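Local coordinates for protein positive phenol-degradative gene regulator (Ralstonia sp. E2, PDB 5FRX) that probably activates transcription of phenol-degradation genes as a sigma54-dependent, ATP- and DNA-binding regulator, here represented by its N-terminal phenol-sensing part with p-nitrophenol bound, at residues A[93-98]-A[160-165]; A[168-173]-A[189-194]. All blocks are in the same frame, centred on the assembly; numbering follows the deposited sequence.

Contact 1 (A[93-98]-A[160-165]); sequences GMLEMG and GYTSAL. With NPO (p-nitrophenol), chain D.
Tyr-161 reaches from helix 152-166 to the junction of helices 91-95 and 97-104, an interhelical contact that walls one end of the phenol pocket between the activator-of-aromatic-catabolism and V4R parts of the N-terminal sensory region. With CG anti to the backbone N (chi1 -173°), the side chain leaves its helix toward the other segment. CB and CG lie near the nitro oxygen O2 of p-nitrophenol, and CD1 comes within 3.2 Å of that O2. Gly-98 CA sits over one face of the ring, 3.4 Å from its centroid, a CH-pi contact; because Gly-98 has no side chain, its CA can come down close over the face, offset toward the rim. CE1 passes Leu-95 O, and OH finally donates to Met-94 O over 3.0 Å. That carbonyl also accepts from Met-97 N, the two donors coming from opposite faces of its plane. One turn further along the helix, Leu-165 CD2 meets Met-94 CG at 3.6 Å, both side chains buried. On the ligand side Leu-95 turns its CD2 to the nitro group, 3.5 Å from O3. Thr-162, whose hydroxyl is hydrogen-bonded to Tyr-172, places OG1 2.7 Å from O2 of p-nitrophenol.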
ATOM      1  N   GLY A  93     -21.181  14.719 -10.521  1.00 69.05           N
ATOM      2  CA  GLY A  93     -20.372  15.249  -9.427  1.00 67.83           C
ATOM      3  C   GLY A  93     -20.096  14.162  -8.399  1.00 68.05           C
ATOM      4  O   GLY A  93     -19.092  14.182  -7.664  1.00 56.64           O
ATOM      5  N   MET A  94     -21.012  13.201  -8.366  1.00 64.33           N
ATOM      6  CA  MET A  94     -20.864  11.996  -7.575  1.00 66.50           C
ATOM      7  C   MET A  94     -19.707  11.169  -8.132  1.00 62.90           C
ATOM      8  O   MET A  94     -18.744  10.847  -7.442  1.00 55.27           O
ATOM      9  CB  MET A  94     -22.165  11.199  -7.610  1.00 67.67           C
ATOM     10  CG  MET A  94     -22.414  10.361  -6.390  1.00 78.00           C
ATOM     11  SD  MET A  94     -22.438  11.383  -4.910  1.00 90.63           S
ATOM     12  CE  MET A  94     -22.482  10.106  -3.661  1.00 69.73           C
ATOM     13  N   LEU A  95     -19.836  10.848  -9.410  1.00 59.65           N
ATOM     14  CA  LEU A  95     -18.866  10.064 -10.151  1.00 56.49           C
ATOM     15  C   LEU A  95     -17.452  10.582 -10.001  1.00 59.63           C
ATOM     16  O   LEU A  95     -16.504   9.807  -9.829  1.00 56.52           O
ATOM     17  CB  LEU A  95     -19.258  10.054 -11.631  1.00 60.99           C
ATOM     18  CG  LEU A  95     -18.493   9.198 -12.637  1.00 57.44           C
ATOM     19  CD1 LEU A  95     -17.249   9.912 -13.126  1.00 59.37           C
ATOM     20  CD2 LEU A  95     -18.148   7.857 -12.019  1.00 56.64           C
ATOM     21  N   GLU A  96     -17.308  11.902 -10.054  1.00 60.71           N
ATOM     22  CA  GLU A  96     -15.991  12.488 -10.206  1.00 58.40           C
ATOM     23  C   GLU A  96     -15.169  12.405  -8.913  1.00 53.09           C
ATOM     24  O   GLU A  96     -13.953  12.593  -8.932  1.00 54.42           O
ATOM     25  CB  GLU A  96     -16.102  13.940 -10.698  1.00 66.55           C
ATOM     26  CG  GLU A  96     -14.764  14.513 -11.213  1.00 73.31           C
ATOM     27  CD  GLU A  96     -14.888  15.878 -11.895  1.00 79.59           C
ATOM     28  OE1 GLU A  96     -15.971  16.187 -12.447  1.00 82.71           O
ATOM     29  OE2 GLU A  96     -13.890  16.637 -11.881  1.00 83.95           O
ATOM     30  N   MET A  97     -15.822  12.107  -7.800  1.00 51.86           N
ATOM     31  CA  MET A  97     -15.099  11.864  -6.556  1.00 57.33           C
ATOM     32  C   MET A  97     -14.147  10.665  -6.703  1.00 51.97           C
ATOM     33  O   MET A  97     -13.040  10.677  -6.170  1.00 48.59           O
ATOM     34  CB  MET A  97     -16.082  11.663  -5.396  1.00 54.49           C
ATOM     35  CG  MET A  97     -16.653  12.990  -4.879  1.00 56.65           C
ATOM     36  SD  MET A  97     -17.860  12.904  -3.520  1.00 66.53           S
ATOM     37  CE  MET A  97     -19.389  12.749  -4.429  1.00 64.98           C
ATOM     38  N   GLY A  98     -14.574   9.644  -7.447  1.00 48.47           N
ATOM     39  CA  GLY A  98     -13.712   8.517  -7.760  1.00 44.70           C
ATOM     40  C   GLY A  98     -12.357   8.919  -8.328  1.00 46.36           C
ATOM     41  O   GLY A  98     -11.324   8.623  -7.734  1.00 44.53           O
ATOM     42  N   GLY A 160     -14.433  -1.061  -9.243  1.00 42.17           N
ATOM     43  CA  GLY A 160     -15.006  -1.182  -7.919  1.00 41.23           C
ATOM     44  C   GLY A 160     -15.780   0.062  -7.527  1.00 39.12           C
ATOM     45  O   GLY A 160     -16.920  -0.042  -7.085  1.00 35.29           O
ATOM     46  N   TYR A 161     -15.161   1.233  -7.685  1.00 35.20           N
ATOM     47  CA  TYR A 161     -15.823   2.498  -7.395  1.00 38.71           C
ATOM     48  C   TYR A 161     -17.171   2.665  -8.120  1.00 46.06           C
ATOM     49  O   TYR A 161     -18.179   3.056  -7.512  1.00 45.88           O
ATOM     50  CB  TYR A 161     -14.936   3.689  -7.762  1.00 34.51           C
ATOM     51  CG  TYR A 161     -15.517   5.030  -7.311  1.00 43.51           C
ATOM     52  CD1 TYR A 161     -16.476   5.695  -8.093  1.00 41.73           C
ATOM     53  CD2 TYR A 161     -15.140   5.619  -6.092  1.00 37.74           C
ATOM     54  CE1 TYR A 161     -17.036   6.902  -7.692  1.00 40.77           C
ATOM     55  CE2 TYR A 161     -15.702   6.842  -5.680  1.00 44.16           C
ATOM     56  CZ  TYR A 161     -16.659   7.472  -6.492  1.00 49.19           C
ATOM     57  OH  TYR A 161     -17.238   8.673  -6.128  1.00 50.50           O
ATOM     58  N   THR A 162     -17.184   2.387  -9.419  1.00 44.51           N
ATOM     59  CA  THR A 162     -18.309   2.789 -10.265  1.00 43.25           C
ATOM     60  C   THR A 162     -19.435   1.819 -10.140  1.00 42.52           C
ATOM     61  O   THR A 162     -20.591   2.205 -10.205  1.00 48.70           O
ATOM     62  CB  THR A 162     -17.896   2.919 -11.740  1.00 43.89           C
ATOM     63  OG1 THR A 162     -16.969   4.001 -11.852  1.00 49.70           O
ATOM     64  CG2 THR A 162     -19.090   3.209 -12.627  1.00 47.37           C
ATOM     65  N   SER A 163     -19.097   0.554  -9.944  1.00 42.20           N
ATOM     66  CA  SER A 163     -20.109  -0.433  -9.654  1.00 41.62           C
ATOM     67  C   SER A 163     -20.808  -0.075  -8.355  1.00 48.24           C
ATOM     68  O   SER A 163     -22.033  -0.001  -8.320  1.00 48.04           O
ATOM     69  CB  SER A 163     -19.507  -1.824  -9.584  1.00 41.44           C
ATOM     70  OG  SER A 163     -18.932  -2.153 -10.832  1.00 43.57           O
ATOM     71  N   ALA A 164     -20.032   0.163  -7.297  1.00 44.63           N
ATOM     72  CA  ALA A 164     -20.599   0.479  -5.990  1.00 47.69           C
ATOM     73  C   ALA A 164     -21.579   1.646  -6.071  1.00 50.91           C
ATOM     74  O   ALA A 164     -22.660   1.600  -5.489  1.00 48.89           O
ATOM     75  CB  ALA A 164     -19.485   0.799  -4.977  1.00 42.20           C
ATOM     76  N   LEU A 165     -21.177   2.697  -6.780  1.00 50.47           N
ATOM     77  CA  LEU A 165     -21.979   3.907  -6.889  1.00 52.07           C
ATOM     78  C   LEU A 165     -23.229   3.714  -7.760  1.00 54.16           C
ATOM     79  O   LEU A 165     -24.248   4.367  -7.543  1.00 56.81           O
ATOM     80  CB  LEU A 165     -21.128   5.047  -7.453  1.00 54.78           C
ATOM     81  CG  LEU A 165     -21.460   6.460  -6.972  1.00 58.28           C
ATOM     82  CD1 LEU A 165     -21.154   6.554  -5.488  1.00 54.56           C
ATOM     83  CD2 LEU A 165     -20.665   7.498  -7.740  1.00 59.17           C
TER
HETATM   84  C1  NPO D1210     -13.045   6.248 -12.044  1.00 44.71           C
HETATM   85  C2  NPO D1210     -12.362   6.333 -13.236  1.00 38.78           C
HETATM   86  C3  NPO D1210     -10.987   6.384 -13.233  1.00 47.02           C
HETATM   87  C4  NPO D1210     -10.292   6.349 -12.035  1.00 43.43           C
HETATM   88  C5  NPO D1210     -10.970   6.269 -10.833  1.00 43.09           C
HETATM   89  C6  NPO D1210     -12.357   6.206 -10.837  1.00 42.52           C
HETATM   90  OH  NPO D1210      -8.899   6.406 -12.058  1.00 40.54           O
HETATM   91  N1  NPO D1210     -14.469   6.176 -12.072  1.00 51.19           N
HETATM   92  O2  NPO D1210     -15.125   5.725 -10.964  1.00 45.65           O
HETATM   93  O3  NPO D1210     -15.104   6.460 -13.091  1.00 49.88           O

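Contact 2 (A[168-173]-A[189-194]). With NPO (p-nitrophenol), chain D.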
ATOM      1  N   LYS A 168     -24.592  -1.425  -9.775  1.00 46.93           N
ATOM      2  CA  LYS A 168     -24.528  -2.447 -10.816  1.00 47.12           C
ATOM      3  C   LYS A 168     -23.143  -2.523 -11.401  1.00 47.00           C
ATOM      4  O   LYS A 168     -22.432  -1.528 -11.440  1.00 50.57           O
ATOM      5  CB  LYS A 168     -25.549  -2.166 -11.929  1.00 54.72           C
ATOM      6  CG  LYS A 168     -25.482  -0.758 -12.512  1.00 53.02           C
ATOM      7  CD  LYS A 168     -26.640  -0.515 -13.496  1.00 62.37           C
ATOM      8  CE  LYS A 168     -26.614  -1.482 -14.684  1.00 55.05           C
ATOM      9  NZ  LYS A 168     -27.986  -1.753 -15.215  1.00 60.88           N
ATOM     10  N   THR A 169     -22.757  -3.702 -11.873  1.00 53.11           N
ATOM     11  CA  THR A 169     -21.391  -3.936 -12.353  1.00 47.09           C
ATOM     12  C   THR A 169     -20.955  -3.084 -13.558  1.00 48.95           C
ATOM     13  O   THR A 169     -21.534  -3.163 -14.639  1.00 54.54           O
ATOM     14  CB  THR A 169     -21.213  -5.404 -12.723  1.00 48.15           C
ATOM     15  OG1 THR A 169     -21.437  -6.213 -11.562  1.00 51.86           O
ATOM     16  CG2 THR A 169     -19.811  -5.644 -13.229  1.00 46.47           C
ATOM     17  N   ILE A 170     -19.930  -2.267 -13.365  1.00 48.92           N
ATOM     18  CA  ILE A 170     -19.345  -1.502 -14.459  1.00 50.62           C
ATOM     19  C   ILE A 170     -17.886  -1.895 -14.659  1.00 52.54           C
ATOM     20  O   ILE A 170     -17.014  -1.487 -13.887  1.00 49.57           O
ATOM     21  CB  ILE A 170     -19.437   0.008 -14.201  1.00 49.80           C
ATOM     22  CG1 ILE A 170     -20.899   0.409 -13.980  1.00 54.98           C
ATOM     23  CG2 ILE A 170     -18.834   0.782 -15.355  1.00 48.82           C
ATOM     24  CD1 ILE A 170     -21.861  -0.245 -14.961  1.00 51.18           C
ATOM     25  N   LEU A 171     -17.613  -2.699 -15.681  1.00 54.36           N
ATOM     26  CA  LEU A 171     -16.235  -3.117 -15.939  1.00 48.34           C
ATOM     27  C   LEU A 171     -15.489  -2.059 -16.740  1.00 50.29           C
ATOM     28  O   LEU A 171     -16.067  -1.415 -17.611  1.00 50.75           O
ATOM     29  CB  LEU A 171     -16.191  -4.444 -16.689  1.00 48.85           C
ATOM     30  CG  LEU A 171     -16.886  -5.665 -16.099  1.00 53.17           C
ATOM     31  CD1 LEU A 171     -16.692  -6.846 -17.032  1.00 56.02           C
ATOM     32  CD2 LEU A 171     -16.367  -5.988 -14.714  1.00 52.36           C
ATOM     33  N   TYR A 172     -14.205  -1.879 -16.439  1.00 53.22           N
ATOM     34  CA  TYR A 172     -13.325  -1.046 -17.258  1.00 50.28           C
ATOM     35  C   TYR A 172     -12.240  -1.868 -17.939  1.00 50.48           C
ATOM     36  O   TYR A 172     -11.827  -2.906 -17.430  1.00 50.60           O
ATOM     37  CB  TYR A 172     -12.635   0.030 -16.429  1.00 49.51           C
ATOM     38  CG  TYR A 172     -13.491   1.141 -15.875  1.00 45.79           C
ATOM     39  CD1 TYR A 172     -14.427   0.903 -14.874  1.00 44.86           C
ATOM     40  CD2 TYR A 172     -13.318   2.438 -16.310  1.00 43.79           C
ATOM     41  CE1 TYR A 172     -15.178   1.921 -14.350  1.00 40.82           C
ATOM     42  CE2 TYR A 172     -14.066   3.461 -15.796  1.00 45.24           C
ATOM     43  CZ  TYR A 172     -14.989   3.201 -14.810  1.00 44.46           C
ATOM     44  OH  TYR A 172     -15.720   4.241 -14.290  1.00 44.96           O
ATOM     45  N   ARG A 173     -11.778  -1.380 -19.085  1.00 53.04           N
ATOM     46  CA  ARG A 173     -10.578  -1.896 -19.718  1.00 48.55           C
ATOM     47  C   ARG A 173      -9.682  -0.740 -20.103  1.00 51.10           C
ATOM     48  O   ARG A 173     -10.170   0.331 -20.482  1.00 49.36           O
ATOM     49  CB  ARG A 173     -10.909  -2.718 -20.951  1.00 56.41           C
ATOM     50  CG  ARG A 173     -11.951  -3.784 -20.713  1.00 64.76           C
ATOM     51  CD  ARG A 173     -11.804  -4.898 -21.736  1.00 72.46           C
ATOM     52  NE  ARG A 173     -10.605  -5.680 -21.456  1.00 80.01           N
ATOM     53  CZ  ARG A 173     -10.624  -6.878 -20.888  1.00 77.69           C
ATOM     54  NH1 ARG A 173     -11.787  -7.435 -20.559  1.00 69.79           N
ATOM     55  NH2 ARG A 173      -9.481  -7.517 -20.663  1.00 75.62           N
ATOM     56  N   GLY A 189     -15.184   2.722 -19.471  1.00 53.08           N
ATOM     57  CA  GLY A 189     -16.038   2.050 -18.506  1.00 48.66           C
ATOM     58  C   GLY A 189     -17.483   1.978 -18.955  1.00 53.21           C
ATOM     59  O   GLY A 189     -18.062   2.973 -19.406  1.00 53.00           O
ATOM     60  N   LYS A 190     -18.078   0.797 -18.825  1.00 52.10           N
ATOM     61  CA  LYS A 190     -19.454   0.613 -19.226  1.00 53.43           C
ATOM     62  C   LYS A 190     -20.010  -0.673 -18.624  1.00 56.94           C
ATOM     63  O   LYS A 190     -19.241  -1.531 -18.177  1.00 56.69           O
ATOM     64  CB  LYS A 190     -19.562   0.608 -20.751  1.00 51.80           C
ATOM     65  CG  LYS A 190     -18.854  -0.537 -21.420  1.00 52.62           C
ATOM     66  CD  LYS A 190     -18.936  -0.415 -22.926  1.00 54.54           C
ATOM     67  CE  LYS A 190     -18.150  -1.518 -23.622  1.00 57.98           C
ATOM     68  NZ  LYS A 190     -17.990  -1.264 -25.092  1.00 61.83           N
ATOM     69  N   PRO A 191     -21.349  -0.796 -18.587  1.00 52.55           N
ATOM     70  CA  PRO A 191     -22.038  -1.898 -17.909  1.00 54.23           C
ATOM     71  C   PRO A 191     -21.610  -3.263 -18.420  1.00 55.60           C
ATOM     72  O   PRO A 191     -21.278  -3.393 -19.588  1.00 62.31           O
ATOM     73  CB  PRO A 191     -23.516  -1.631 -18.219  1.00 51.63           C
ATOM     74  CG  PRO A 191     -23.592  -0.162 -18.389  1.00 50.09           C
ATOM     75  CD  PRO A 191     -22.298   0.217 -19.079  1.00 54.03           C
ATOM     76  N   LEU A 192     -21.629  -4.261 -17.548  1.00 51.81           N
ATOM     77  CA  LEU A 192     -21.063  -5.563 -17.846  1.00 50.91           C
ATOM     78  C   LEU A 192     -21.498  -6.117 -19.212  1.00 63.19           C
ATOM     79  O   LEU A 192     -20.647  -6.485 -20.035  1.00 57.94           O
ATOM     80  CB  LEU A 192     -21.421  -6.530 -16.719  1.00 50.93           C
ATOM     81  CG  LEU A 192     -21.370  -8.026 -17.019  1.00 57.99           C
ATOM     82  CD1 LEU A 192     -19.943  -8.444 -17.211  1.00 61.12           C
ATOM     83  CD2 LEU A 192     -22.057  -8.865 -15.923  1.00 50.07           C
ATOM     84  N   GLU A 193     -22.810  -6.140 -19.472  1.00 67.03           N
ATOM     85  CA  GLU A 193     -23.345  -6.739 -20.705  1.00 66.99           C
ATOM     86  C   GLU A 193     -22.969  -5.980 -21.989  1.00 67.13           C
ATOM     87  O   GLU A 193     -22.884  -6.586 -23.063  1.00 70.96           O
ATOM     88  CB  GLU A 193     -24.872  -6.869 -20.621  1.00 71.32           C
ATOM     89  CG  GLU A 193     -25.624  -5.543 -20.636  1.00 72.63           C
ATOM     90  CD  GLU A 193     -27.125  -5.722 -20.828  1.00 79.79           C
ATOM     91  OE1 GLU A 193     -27.595  -6.880 -20.908  1.00 75.64           O
ATOM     92  OE2 GLU A 193     -27.842  -4.703 -20.901  1.00 88.16           O
ATOM     93  N   GLN A 194     -22.748  -4.668 -21.882  1.00 62.77           N
ATOM     94  CA  GLN A 194     -22.242  -3.865 -23.003  1.00 61.51           C
ATOM     95  C   GLN A 194     -20.823  -4.276 -23.424  1.00 60.22           C
ATOM     96  O   GLN A 194     -20.236  -3.635 -24.294  1.00 63.78           O
ATOM     97  CB  GLN A 194     -22.244  -2.358 -22.654  1.00 61.30           C
ATOM     98  CG  GLN A 194     -23.614  -1.651 -22.620  1.00 62.88           C
ATOM     99  CD  GLN A 194     -23.526  -0.137 -22.322  1.00 67.74           C
ATOM    100  OE1 GLN A 194     -22.587   0.542 -22.739  1.00 69.07           O
ATOM    101  NE2 GLN A 194     -24.514   0.387 -21.597  1.00 71.98           N
TER
HETATM  102  C1  NPO D1210     -13.045   6.248 -12.044  1.00 44.71           C
HETATM  103  C2  NPO D1210     -12.362   6.333 -13.236  1.00 38.78           C
HETATM  104  C3  NPO D1210     -10.987   6.384 -13.233  1.00 47.02           C
HETATM  105  C4  NPO D1210     -10.292   6.349 -12.035  1.00 43.43           C
HETATM  106  C5  NPO D1210     -10.970   6.269 -10.833  1.00 43.09           C
HETATM  107  C6  NPO D1210     -12.357   6.206 -10.837  1.00 42.52           C
HETATM  108  OH  NPO D1210      -8.899   6.406 -12.058  1.00 40.54           O
HETATM  109  N1  NPO D1210     -14.469   6.176 -12.072  1.00 51.19           N
HETATM  110  O2  NPO D1210     -15.125   5.725 -10.964  1.00 45.65           O
HETATM  111  O3  NPO D1210     -15.104   6.460 -13.091  1.00 49.88           O
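Gly-189 CA lies over one face of the Tyr-172 ring, 3.6 Å from its centroid, in a CH-pi contact at the close-packed, buried end of the pairing. The Tyr-172 OH, hydrogen-bonded to Thr-162, lies 2.6 Å from p-nitrophenol O3, a weak and unsettled bond. On the same face of the sheet Ile-170 fills the neighbouring position: its CD1 presses on Pro-191 CA at 3.4 Å and also touches the proline ring, while CG2 rests against Lys-190 N. These pairs belong to an antiparallel beta hairpin of strands 170-176 and 185-191, at one edge of the four-stranded sheet, in the V4R part of the chain. Leu-171 and Lys-190 form a hydrogen-bonded pair, unequally: Lys-190 N to Leu-171 O is nearly straight at 168°, whereas the return bond from Leu-171 N to Lys-190 O is weak and bent to 120°. Trp-195 NE1 bonds to both of those carbonyls. Where the strand gives way to a 3-10 turn, the pairing ends with Leu-192 N bonded to Thr-169 O (3.1 Å). Leu-171 and Leu-192 run side by side there, their CD1 atoms touching at 3.6 Å. The loose side lies beyond, where exposed Lys-168 and Glu-193 keep NZ and OE2 6.4 Å apart.

From the N terminus, after the three-stranded sheet and helix 44-83, the chain reaches the junction of helices 91-95 and 97-104, then makes strands 109-118 and 123-131 and helix 134-143 before helix 152-166 returns to close contact 1, a loop of 61 residues. Contact 2 follows in series, neither nesting nor crossing: strand 170-176 leads on from that helix and, with 15 residues between its segments, strand 185-191 returns to close the hairpin. The two meet where helix and strand adjoin, through Ser-163 OG to Ile-170 N and Thr-162 OG1 to Tyr-172 OH, both probable hydrogen bonds. Contact 1 thus ties helix to helix, contact 2 strand to strand, and both border p-nitrophenol, which His-102 and Trp-130 also bind.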